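Local structure of fibrillarin-like rRNA/tRNA 2'-O-methyltransferase (Methanocaldococcus jannaschii, 1FBN) at residues K165-K179 with K218-K230. The protein probably methylates ribose 2'-hydroxyls of rRNA and tRNA with S-adenosyl-L-methionine, at sites chosen by a guide RNA within box C/D ribonucleoprotein particles. Sequence-based numbering, arbitrary orientation.
Sequences KWFLKKGGYGMIAIK and KDHVMFVGIWEGK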
# COMPACT_ATOMS: atom_id res chain seq x y z
N LYS A 165 13.75 -2.18 -10.81
CA LYS A 165 14.73 -2.80 -11.70
C LYS A 165 15.01 -4.22 -11.23
O LYS A 165 15.06 -5.15 -12.02
CB LYS A 165 16.05 -2.02 -11.70
CG LYS A 165 16.04 -0.66 -12.38
CD LYS A 165 17.41 0.01 -12.21
CE LYS A 165 17.46 1.43 -12.74
NZ LYS A 165 17.40 1.48 -14.22
N TRP A 166 15.19 -4.37 -9.92
CA TRP A 166 15.48 -5.67 -9.34
C TRP A 166 14.32 -6.66 -9.29
O TRP A 166 14.47 -7.80 -9.71
CB TRP A 166 16.03 -5.50 -7.92
CG TRP A 166 17.48 -5.18 -7.87
CD1 TRP A 166 18.05 -3.94 -7.86
CD2 TRP A 166 18.56 -6.12 -7.86
NE1 TRP A 166 19.42 -4.05 -7.84
CE2 TRP A 166 19.76 -5.38 -7.84
CE3 TRP A 166 18.64 -7.53 -7.86
CZ2 TRP A 166 21.03 -5.99 -7.83
CZ3 TRP A 166 19.89 -8.13 -7.85
CH2 TRP A 166 21.07 -7.36 -7.83
N PHE A 167 13.15 -6.20 -8.84
CA PHE A 167 12.00 -7.08 -8.65
C PHE A 167 10.71 -6.90 -9.45
O PHE A 167 9.94 -7.86 -9.56
CB PHE A 167 11.64 -7.08 -7.16
CG PHE A 167 12.81 -7.24 -6.25
CD1 PHE A 167 13.51 -8.44 -6.20
CD2 PHE A 167 13.24 -6.19 -5.46
CE1 PHE A 167 14.63 -8.58 -5.38
CE2 PHE A 167 14.36 -6.32 -4.64
CZ PHE A 167 15.05 -7.52 -4.60
N LEU A 168 10.46 -5.72 -9.99
CA LEU A 168 9.21 -5.51 -10.70
C LEU A 168 9.12 -6.05 -12.13
O LEU A 168 9.93 -5.72 -12.99
CB LEU A 168 8.82 -4.03 -10.65
CG LEU A 168 7.37 -3.68 -10.96
CD1 LEU A 168 6.42 -4.52 -10.11
CD2 LEU A 168 7.15 -2.20 -10.69
N LYS A 169 8.11 -6.89 -12.36
CA LYS A 169 7.85 -7.48 -13.67
C LYS A 169 7.52 -6.36 -14.64
O LYS A 169 7.00 -5.33 -14.23
CB LYS A 169 6.63 -8.41 -13.61
CG LYS A 169 6.78 -9.62 -12.71
CD LYS A 169 5.50 -10.44 -12.73
CE LYS A 169 5.65 -11.70 -11.91
NZ LYS A 169 4.36 -12.45 -11.89
N LYS A 170 7.83 -6.57 -15.92
CA LYS A 170 7.51 -5.57 -16.94
C LYS A 170 5.99 -5.59 -17.06
O LYS A 170 5.39 -6.65 -17.19
CB LYS A 170 8.16 -5.92 -18.28
CG LYS A 170 8.10 -4.79 -19.31
CD LYS A 170 7.35 -5.19 -20.58
CE LYS A 170 8.10 -6.24 -21.39
NZ LYS A 170 7.41 -6.55 -22.68
N GLY A 171 5.37 -4.41 -16.98
CA GLY A 171 3.92 -4.35 -17.04
C GLY A 171 3.35 -4.32 -15.62
O GLY A 171 2.17 -4.08 -15.43
N GLY A 172 4.22 -4.59 -14.64
CA GLY A 172 3.83 -4.56 -13.24
C GLY A 172 3.57 -3.13 -12.81
O GLY A 172 3.73 -2.21 -13.61
N TYR A 173 3.23 -2.93 -11.55
CA TYR A 173 2.92 -1.60 -11.05
C TYR A 173 3.69 -1.14 -9.82
O TYR A 173 4.02 -1.93 -8.93
CB TYR A 173 1.43 -1.49 -10.73
CG TYR A 173 0.52 -1.53 -11.93
CD1 TYR A 173 0.23 -2.74 -12.56
CD2 TYR A 173 -0.05 -0.37 -12.43
CE1 TYR A 173 -0.60 -2.79 -13.67
CE2 TYR A 173 -0.90 -0.41 -13.54
CZ TYR A 173 -1.16 -1.63 -14.15
OH TYR A 173 -1.96 -1.67 -15.27
N GLY A 174 3.91 0.17 -9.77
CA GLY A 174 4.58 0.79 -8.65
C GLY A 174 3.59 1.75 -8.00
O GLY A 174 2.99 2.58 -8.68
N MSE A 175 3.36 1.57 -6.70
CA MSE A 175 2.47 2.44 -5.94
C MSE A 175 3.34 3.14 -4.91
O MSE A 175 4.03 2.49 -4.13
CB MSE A 175 1.38 1.62 -5.22
CG MSE A 175 0.46 0.83 -6.14
SE MSE A 175 -0.91 0.02 -5.27
CE MSE A 175 -2.10 1.36 -5.23
N ILE A 176 3.35 4.47 -4.92
CA ILE A 176 4.18 5.21 -3.97
C ILE A 176 3.48 6.43 -3.37
O ILE A 176 2.97 7.30 -4.08
CB ILE A 176 5.54 5.62 -4.63
CG1 ILE A 176 6.47 6.27 -3.60
CG2 ILE A 176 5.32 6.56 -5.81
CD1 ILE A 176 7.84 6.61 -4.14
N ALA A 177 3.42 6.46 -2.04
CA ALA A 177 2.82 7.56 -1.30
C ALA A 177 3.95 8.54 -1.00
O ALA A 177 4.87 8.23 -0.25
CB ALA A 177 2.20 7.06 -0.00
N ILE A 178 3.88 9.72 -1.61
CA ILE A 178 4.92 10.73 -1.44
C ILE A 178 4.54 11.92 -0.56
O ILE A 178 3.54 12.60 -0.80
CB ILE A 178 5.40 11.26 -2.81
CG1 ILE A 178 5.92 10.10 -3.66
CG2 ILE A 178 6.50 12.31 -2.61
CD1 ILE A 178 6.50 10.52 -5.00
N LYS A 179 5.34 12.13 0.49
CA LYS A 179 5.16 13.25 1.40
C LYS A 179 6.10 14.33 0.86
O LYS A 179 7.33 14.21 0.96
CB LYS A 179 5.59 12.86 2.81
CG LYS A 179 5.54 13.99 3.81
CD LYS A 179 6.03 13.56 5.18
CE LYS A 179 6.04 14.72 6.15
NZ LYS A 179 6.48 14.29 7.50
N LYS A 218 -1.75 15.70 4.89
CA LYS A 218 -1.48 16.96 4.21
C LYS A 218 -0.22 16.94 3.36
O LYS A 218 0.85 16.52 3.82
CB LYS A 218 -1.47 18.11 5.21
CG LYS A 218 -2.86 18.34 5.79
CD LYS A 218 -2.87 19.32 6.95
CE LYS A 218 -4.27 19.45 7.53
NZ LYS A 218 -4.32 20.41 8.67
N ASP A 219 -0.37 17.37 2.12
CA ASP A 219 0.72 17.41 1.14
C ASP A 219 1.32 16.03 0.86
O ASP A 219 2.55 15.86 0.84
CB ASP A 219 1.79 18.44 1.53
CG ASP A 219 1.29 19.87 1.41
OD1 ASP A 219 0.63 20.19 0.40
OD2 ASP A 219 1.55 20.68 2.33
N HIS A 220 0.43 15.06 0.67
CA HIS A 220 0.77 13.68 0.35
C HIS A 220 -0.00 13.30 -0.91
O HIS A 220 -1.20 13.60 -1.03
CB HIS A 220 0.31 12.73 1.47
CG HIS A 220 1.29 12.58 2.59
ND1 HIS A 220 1.53 13.58 3.51
CD2 HIS A 220 2.04 11.52 2.98
CE1 HIS A 220 2.39 13.14 4.41
NE2 HIS A 220 2.71 11.90 4.11
N VAL A 221 0.68 12.65 -1.85
CA VAL A 221 0.05 12.21 -3.10
C VAL A 221 0.45 10.77 -3.41
O VAL A 221 1.63 10.42 -3.32
CB VAL A 221 0.47 13.10 -4.30
CG1 VAL A 221 -0.01 12.49 -5.60
CG2 VAL A 221 -0.10 14.50 -4.14
N MSE A 222 -0.53 9.94 -3.74
CA MSE A 222 -0.29 8.55 -4.10
C MSE A 222 -0.11 8.46 -5.62
O MSE A 222 -1.01 8.84 -6.38
CB MSE A 222 -1.46 7.66 -3.65
CG MSE A 222 -1.33 6.17 -3.99
SE MSE A 222 -0.08 5.26 -3.04
CE MSE A 222 -1.01 4.85 -1.61
N PHE A 223 1.06 8.03 -6.05
CA PHE A 223 1.34 7.86 -7.47
C PHE A 223 1.27 6.38 -7.82
O PHE A 223 1.65 5.52 -7.02
CB PHE A 223 2.75 8.38 -7.83
CG PHE A 223 2.87 9.88 -7.83
CD1 PHE A 223 2.54 10.62 -8.97
CD2 PHE A 223 3.33 10.56 -6.70
CE1 PHE A 223 2.67 12.01 -8.99
CE2 PHE A 223 3.47 11.95 -6.71
CZ PHE A 223 3.14 12.67 -7.85
N VAL A 224 0.72 6.09 -9.00
CA VAL A 224 0.64 4.72 -9.49
C VAL A 224 1.18 4.75 -10.92
O VAL A 224 0.80 5.60 -11.72
CB VAL A 224 -0.81 4.18 -9.50
CG1 VAL A 224 -0.84 2.77 -10.05
CG2 VAL A 224 -1.40 4.19 -8.09
N GLY A 225 2.11 3.84 -11.21
CA GLY A 225 2.68 3.80 -12.54
C GLY A 225 2.97 2.39 -13.00
O GLY A 225 3.18 1.49 -12.18
N ILE A 226 2.93 2.18 -14.32
CA ILE A 226 3.23 0.87 -14.90
C ILE A 226 4.71 0.84 -15.24
O ILE A 226 5.23 1.78 -15.84
CB ILE A 226 2.42 0.61 -16.19
CG1 ILE A 226 0.92 0.69 -15.90
CG2 ILE A 226 2.75 -0.78 -16.74
CD1 ILE A 226 0.04 0.17 -17.02
N TRP A 227 5.38 -0.23 -14.82
CA TRP A 227 6.81 -0.39 -15.06
C TRP A 227 7.08 -0.83 -16.50
O TRP A 227 6.80 -1.97 -16.87
CB TRP A 227 7.38 -1.41 -14.08
CG TRP A 227 8.86 -1.63 -14.22
CD1 TRP A 227 9.48 -2.81 -14.51
CD2 TRP A 227 9.90 -0.67 -14.02
NE1 TRP A 227 10.84 -2.65 -14.50
CE2 TRP A 227 11.13 -1.34 -14.21
CE3 TRP A 227 9.92 0.70 -13.70
CZ2 TRP A 227 12.37 -0.69 -14.09
CZ3 TRP A 227 11.15 1.34 -13.58
CH2 TRP A 227 12.36 0.64 -13.77
N GLU A 228 7.63 0.08 -17.29
CA GLU A 228 7.95 -0.20 -18.69
C GLU A 228 9.30 -0.90 -18.77
O GLU A 228 9.44 -1.92 -19.45
CB GLU A 228 8.00 1.11 -19.49
CG GLU A 228 6.85 2.10 -19.25
CD GLU A 228 5.52 1.63 -19.80
OE1 GLU A 228 5.26 1.85 -21.01
OE2 GLU A 228 4.72 1.06 -19.03
N GLY A 229 10.30 -0.35 -18.08
CA GLY A 229 11.63 -0.92 -18.09
C GLY A 229 12.68 0.16 -17.90
O GLY A 229 12.35 1.27 -17.49
N LYS A 230 13.94 -0.15 -18.22
CA LYS A 230 15.04 0.81 -18.08
C LYS A 230 14.93 2.00 -19.04
O LYS A 230 15.21 1.81 -20.25
CB LYS A 230 16.40 0.12 -18.29
CG LYS A 230 16.91 -0.65 -17.08
CD LYS A 230 16.05 -1.87 -16.78
CE LYS A 230 16.61 -2.64 -15.60
NZ LYS A 230 18.02 -3.08 -15.85
OXT LYS A 230 14.56 3.10 -18.58
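I176 and F223 exchange two backbone hydrogen bonds, as do G174 with G225 and I178 with V221, joining antiparallel strands 172-179 and 220-227, whose directions differ by 152°. In the Rossmann-like methyltransferase fold, 220-227 is the antiparallel strand inserted between the parallel strands and 205-212, and this pairing shows how such a strand is held along its length and at both ends. W227 closes one end. Its CB lies 3.5 Å from L168 CD2, CG remains against the same leucine, CD1 comes within 3.3 Å of L168 O and also nears K169 O at the ring edge, NE1 lies 3.5 Å from L168 O, CZ2 reaches K165 N at 3.9 Å, and CH2 packs against K165 CG (4.1 Å). With CG anti to the backbone N (chi1 -178°), the indole is brought against K165 in the last turn of helix 156-167, and the ring of F205 meets it from strand 205-212. At the other end K179 CB sits over one face of the H220 imidazole, a CH-pi contact 3.7 Å from the centroid; the K179 side chain also comes near A152, a predicted S-adenosyl-L-methionine-binding residue. Replacing H220 by an alanine would remove the ring and probably leave K179 CB without the face it rests on and K218 O without its imidazole donor. The bond from ND1 to K218 O, 3.0 Å long, helps fix the ring's rotation, the oxygen lying in the ring plane while ND1 stands above the carbonyl plane.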